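Local coordinates for putative peptidase M23 (Pseudomonas aeruginosa PAO1, PDB 2HSI), which binds zinc and is probably a metalloendopeptidase of the M23 family, although its substrate and cellular role have not been established, at residues 179-184 / 261-266; 208-213 / 223-228. All coordinates share one frame; numbering follows the deposited sequence.

Contact 1: 179-184 / 261-266; sequences PHSGLD and HWNVSL. With ZN (zinc ion), chain C.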
# COMPACT_ATOMS: atom_id res chain seq x y z
N PRO A 179 9.95 -11.36 -7.56
CA PRO A 179 10.12 -9.99 -8.05
C PRO A 179 10.20 -8.97 -6.90
O PRO A 179 9.69 -9.24 -5.81
CB PRO A 179 8.85 -9.76 -8.87
CG PRO A 179 7.83 -10.66 -8.27
CD PRO A 179 8.57 -11.85 -7.72
N HIS A 180 10.84 -7.83 -7.15
CA HIS A 180 11.00 -6.78 -6.14
C HIS A 180 9.66 -6.07 -5.91
O HIS A 180 9.20 -5.28 -6.75
CB HIS A 180 12.10 -5.79 -6.55
CG HIS A 180 12.55 -4.88 -5.45
ND1 HIS A 180 12.48 -3.51 -5.54
CD2 HIS A 180 13.08 -5.15 -4.23
CE1 HIS A 180 12.95 -2.97 -4.42
NE2 HIS A 180 13.32 -3.95 -3.62
N SER A 181 9.03 -6.37 -4.78
CA SER A 181 7.64 -6.01 -4.51
C SER A 181 7.43 -4.61 -3.92
O SER A 181 6.30 -4.25 -3.55
CB SER A 181 6.97 -7.07 -3.62
OG SER A 181 7.67 -7.22 -2.40
N GLY A 182 8.50 -3.82 -3.83
CA GLY A 182 8.43 -2.45 -3.33
C GLY A 182 9.46 -1.50 -3.92
O GLY A 182 10.03 -1.78 -4.97
N LEU A 183 9.69 -0.39 -3.23
CA LEU A 183 10.62 0.65 -3.67
C LEU A 183 11.76 0.85 -2.66
O LEU A 183 11.53 0.98 -1.46
CB LEU A 183 9.87 1.96 -3.90
CG LEU A 183 10.62 3.26 -4.22
CD1 LEU A 183 11.37 3.18 -5.55
CD2 LEU A 183 9.64 4.44 -4.21
N ASP A 184 13.00 0.87 -3.17
CA ASP A 184 14.17 1.12 -2.32
C ASP A 184 14.61 2.57 -2.34
O ASP A 184 14.38 3.28 -3.32
CB ASP A 184 15.35 0.24 -2.73
CG ASP A 184 15.27 -1.15 -2.16
OD1 ASP A 184 14.27 -1.48 -1.48
OD2 ASP A 184 16.21 -1.93 -2.40
N HIS A 261 13.40 -0.48 2.56
CA HIS A 261 12.39 -1.05 1.68
C HIS A 261 10.99 -0.61 2.09
O HIS A 261 10.60 -0.75 3.26
CB HIS A 261 12.48 -2.59 1.64
CG HIS A 261 11.52 -3.23 0.69
ND1 HIS A 261 11.88 -3.61 -0.59
CD2 HIS A 261 10.22 -3.58 0.82
CE1 HIS A 261 10.84 -4.16 -1.20
NE2 HIS A 261 9.82 -4.14 -0.36
N TRP A 262 10.24 -0.10 1.12
CA TRP A 262 8.87 0.38 1.31
C TRP A 262 7.90 -0.32 0.35
O TRP A 262 8.07 -0.26 -0.87
CB TRP A 262 8.83 1.90 1.09
CG TRP A 262 7.47 2.58 1.17
CD1 TRP A 262 6.40 2.22 1.94
CD2 TRP A 262 7.07 3.77 0.47
NE1 TRP A 262 5.36 3.11 1.76
CE2 TRP A 262 5.75 4.06 0.86
CE3 TRP A 262 7.70 4.61 -0.46
CZ2 TRP A 262 5.04 5.16 0.35
CZ3 TRP A 262 7.00 5.70 -0.97
CH2 TRP A 262 5.67 5.96 -0.56
N ASN A 263 6.91 -1.02 0.92
CA ASN A 263 5.80 -1.59 0.16
C ASN A 263 4.57 -0.73 0.30
O ASN A 263 4.31 -0.22 1.38
CB ASN A 263 5.44 -2.99 0.66
CG ASN A 263 6.48 -4.03 0.31
OD1 ASN A 263 7.09 -3.98 -0.75
ND2 ASN A 263 6.69 -4.99 1.20
N VAL A 264 3.80 -0.59 -0.79
CA VAL A 264 2.46 0.01 -0.73
C VAL A 264 1.47 -1.01 -1.27
O VAL A 264 1.67 -1.58 -2.34
CB VAL A 264 2.35 1.33 -1.54
CG1 VAL A 264 0.87 1.79 -1.63
CG2 VAL A 264 3.18 2.42 -0.90
N SER A 265 0.41 -1.25 -0.50
CA SER A 265 -0.62 -2.20 -0.89
C SER A 265 -1.97 -1.49 -0.99
O SER A 265 -2.27 -0.56 -0.23
CB SER A 265 -0.66 -3.35 0.11
OG SER A 265 -1.52 -4.41 -0.29
N LEU A 266 -2.78 -1.96 -1.93
CA LEU A 266 -4.17 -1.55 -2.09
C LEU A 266 -4.93 -2.81 -2.45
O LEU A 266 -4.49 -3.57 -3.32
CB LEU A 266 -4.34 -0.55 -3.24
CG LEU A 266 -4.02 0.93 -3.04
CD1 LEU A 266 -3.86 1.60 -4.40
CD2 LEU A 266 -5.12 1.63 -2.25
ZN ZN C . 13.75 -3.39 -1.54
O HOH W 1 4.63 -2.16 -3.01
O HOH W 2 8.21 -7.65 0.43
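His180, Asp184 and His261 converge on one zinc ion. His180 NE2 binds the metal at 2.2 Å, Asp184 OD1 at 2.0 Å and His261 ND1 at 2.1 Å; His259, two residues before His261, supplies the fourth protein ligand. The side chains of His180 and His261 come from opposite directions, their rings meet with planes at 84°, and their nitrogens take neighbouring corners of the zinc site. His261, its CG anti to the backbone N (chi1 -176°), presents ND1 to the zinc and NE2 to its own strand. There NE2 donates to Asn263 OD1 (2.8 Å), somewhat out of the ring plane, a second-shell bond that restrains the ring's rotation. The tight part is the antiparallel hydrogen-bonded pair beneath, Leu183 with Trp262: Leu183 N to Trp262 O is 2.9 Å and nearly straight (169°), Trp262 N donates back to Leu183 O (3.1 Å), and Leu183 CD2 reaches Trp262 CE3 on the face turned from the zinc. Gly182 lets the chain pass close, Gly182 CA lying 3.3 Å from Trp262 O. Toward Ser181 the join is looser and wet: one water spans Ser181 O and Val264 N, another Ser181 OG and Asn263 ND2. His-x(3)-Asp and His-x-His are the M23 zinc signature. With NE2 as donor and ND1 on the metal, His261 carries its proton away from the zinc, and the Asp184 carboxylate probably offsets part of the ion's charge.

Contact 2: 208-213 / 223-228; sequences FFNGKT and ISMFCH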
# COMPACT_ATOMS: atom_id res chain seq x y z
N PHE A 208 12.28 -13.56 9.87
CA PHE A 208 13.46 -14.23 9.33
C PHE A 208 14.02 -13.55 8.07
O PHE A 208 15.22 -13.29 7.99
CB PHE A 208 13.16 -15.71 9.05
CG PHE A 208 14.36 -16.49 8.59
CD1 PHE A 208 15.21 -17.08 9.52
CD2 PHE A 208 14.66 -16.62 7.23
CE1 PHE A 208 16.34 -17.79 9.10
CE2 PHE A 208 15.78 -17.32 6.80
CZ PHE A 208 16.62 -17.91 7.74
N PHE A 209 13.16 -13.27 7.10
CA PHE A 209 13.58 -12.64 5.84
C PHE A 209 13.55 -11.11 5.90
O PHE A 209 14.54 -10.45 5.56
CB PHE A 209 12.71 -13.13 4.67
CG PHE A 209 12.87 -14.60 4.37
CD1 PHE A 209 14.04 -15.08 3.80
CD2 PHE A 209 11.85 -15.50 4.67
CE1 PHE A 209 14.20 -16.44 3.52
CE2 PHE A 209 12.00 -16.86 4.39
CZ PHE A 209 13.17 -17.33 3.83
N ASN A 210 12.43 -10.57 6.36
CA ASN A 210 12.19 -9.12 6.33
C ASN A 210 12.78 -8.33 7.49
O ASN A 210 12.78 -7.11 7.44
CB ASN A 210 10.68 -8.84 6.21
CG ASN A 210 10.12 -9.17 4.83
OD1 ASN A 210 10.87 -9.27 3.86
ND2 ASN A 210 8.79 -9.32 4.74
N GLY A 211 13.26 -9.01 8.53
CA GLY A 211 13.78 -8.33 9.72
C GLY A 211 12.73 -7.52 10.45
O GLY A 211 11.54 -7.89 10.45
N LYS A 212 13.15 -6.41 11.06
CA LYS A 212 12.21 -5.57 11.80
C LYS A 212 11.25 -4.91 10.81
O LYS A 212 11.67 -4.18 9.92
CB LYS A 212 12.90 -4.53 12.69
CG LYS A 212 13.82 -5.13 13.76
CD LYS A 212 14.22 -4.09 14.78
CE LYS A 212 15.48 -4.53 15.53
NZ LYS A 212 15.37 -5.89 16.11
N THR A 213 9.97 -5.23 10.98
CA THR A 213 8.97 -4.91 9.98
C THR A 213 7.83 -4.20 10.66
O THR A 213 7.44 -4.60 11.75
CB THR A 213 8.45 -6.20 9.29
OG1 THR A 213 9.55 -6.90 8.70
CG2 THR A 213 7.41 -5.89 8.18
N ILE A 223 -2.23 0.45 2.56
CA ILE A 223 -1.29 0.04 3.62
C ILE A 223 0.17 0.26 3.19
O ILE A 223 0.57 -0.13 2.08
CB ILE A 223 -1.55 -1.45 4.02
CG1 ILE A 223 -2.90 -1.59 4.77
CG2 ILE A 223 -0.38 -2.06 4.86
CD1 ILE A 223 -3.46 -3.00 4.84
N SER A 224 0.96 0.89 4.07
CA SER A 224 2.42 0.93 3.90
C SER A 224 3.09 -0.13 4.78
O SER A 224 2.70 -0.34 5.92
CB SER A 224 3.00 2.30 4.24
OG SER A 224 2.68 3.26 3.24
N MET A 225 4.10 -0.78 4.22
CA MET A 225 4.93 -1.71 4.98
C MET A 225 6.38 -1.26 4.85
O MET A 225 6.80 -0.81 3.78
CB MET A 225 4.73 -3.15 4.49
CG MET A 225 5.61 -4.22 5.18
SD MET A 225 7.29 -4.31 4.52
CE MET A 225 7.48 -6.09 4.35
N PHE A 226 7.13 -1.36 5.95
CA PHE A 226 8.57 -1.07 5.97
C PHE A 226 9.29 -2.19 6.66
O PHE A 226 8.89 -2.61 7.73
CB PHE A 226 8.85 0.24 6.71
CG PHE A 226 8.14 1.41 6.14
CD1 PHE A 226 8.70 2.13 5.09
CD2 PHE A 226 6.89 1.78 6.61
CE1 PHE A 226 8.04 3.20 4.55
CE2 PHE A 226 6.22 2.86 6.06
CZ PHE A 226 6.80 3.57 5.03
N CYS A 227 10.38 -2.67 6.06
CA CYS A 227 11.12 -3.78 6.64
C CYS A 227 12.63 -3.52 6.67
O CYS A 227 13.11 -2.50 6.17
CB CYS A 227 10.78 -5.08 5.93
SG CYS A 227 11.16 -5.08 4.17
N HIS A 228 13.36 -4.45 7.30
CA HIS A 228 14.80 -4.36 7.59
C HIS A 228 15.19 -3.21 8.52
O HIS A 228 16.32 -2.76 8.48
CB HIS A 228 15.66 -4.31 6.30
CG HIS A 228 15.32 -5.36 5.29
ND1 HIS A 228 15.53 -6.70 5.51
CD2 HIS A 228 14.77 -5.26 4.06
CE1 HIS A 228 15.14 -7.38 4.45
NE2 HIS A 228 14.68 -6.53 3.55
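The loop linking strands 199-207 and 213-219 folds against the end of strand 222-229, beside the zinc site, where Asn210 O accepts a bond from His228 N at 2.7 Å. The donor lies almost in line with the carbonyl (C=O...N angle 168°). The same oxygen sits over one face of the His228 imidazole and 3.2 Å from Cys227 CB, while Phe209 O meets the ring at its edge, 3.3 Å from CE1. His228 ND1 is held by Thr252 O, which fixes the ring's turn as it lies beside zinc ligand His259. Beyond the loop, strand 213-219 runs antiparallel to 222-229 in the curled sheet of the M23 domain, and the two backbones approach through paired CA-H...O contacts: Cys227 CA to Lys212 O at 3.3 Å and Thr213 CA to Phe226 O at 3.2 Å. Met225, bent at chi2 and chi3, brings its methyl CE to Asn210 ND2 (3.5 Å) and to Thr213 CG2 (3.8 Å), the side chains of Met225 and Asn210 crossing at about a right angle. Gln137 of helix 127-141 takes the hydrogen bond from that amide nitrogen. Thr213 splits its branches: CG2, anti to the backbone N, faces the methionine, whereas OG1 (chi1 -58°) donates back to Gly211 O at 2.8 Å from above the carbonyl plane and also rests against Cys227 CB.

Both contacts belong to the curled antiparallel sheet of the M23 domain, their centres 10 Å apart. Strands 260-266 and 222-229 are neighbours in it, with probable backbone bonds from Ser265 N to Ile223 O (2.8 Å) and from Asn263 N to Met225 O (2.9 Å); the rings of Trp262 and Phe226 stack across the same seam. Along the chain 179-184 comes first and 261-266 last, with both segments of contact 2 between them. Contact 1 thus joins two segments far apart in the sequence at the zinc, while contact 2 is a local join whose Cys227 touches His261 and whose His228 has its side chain about 6 Å from the metal.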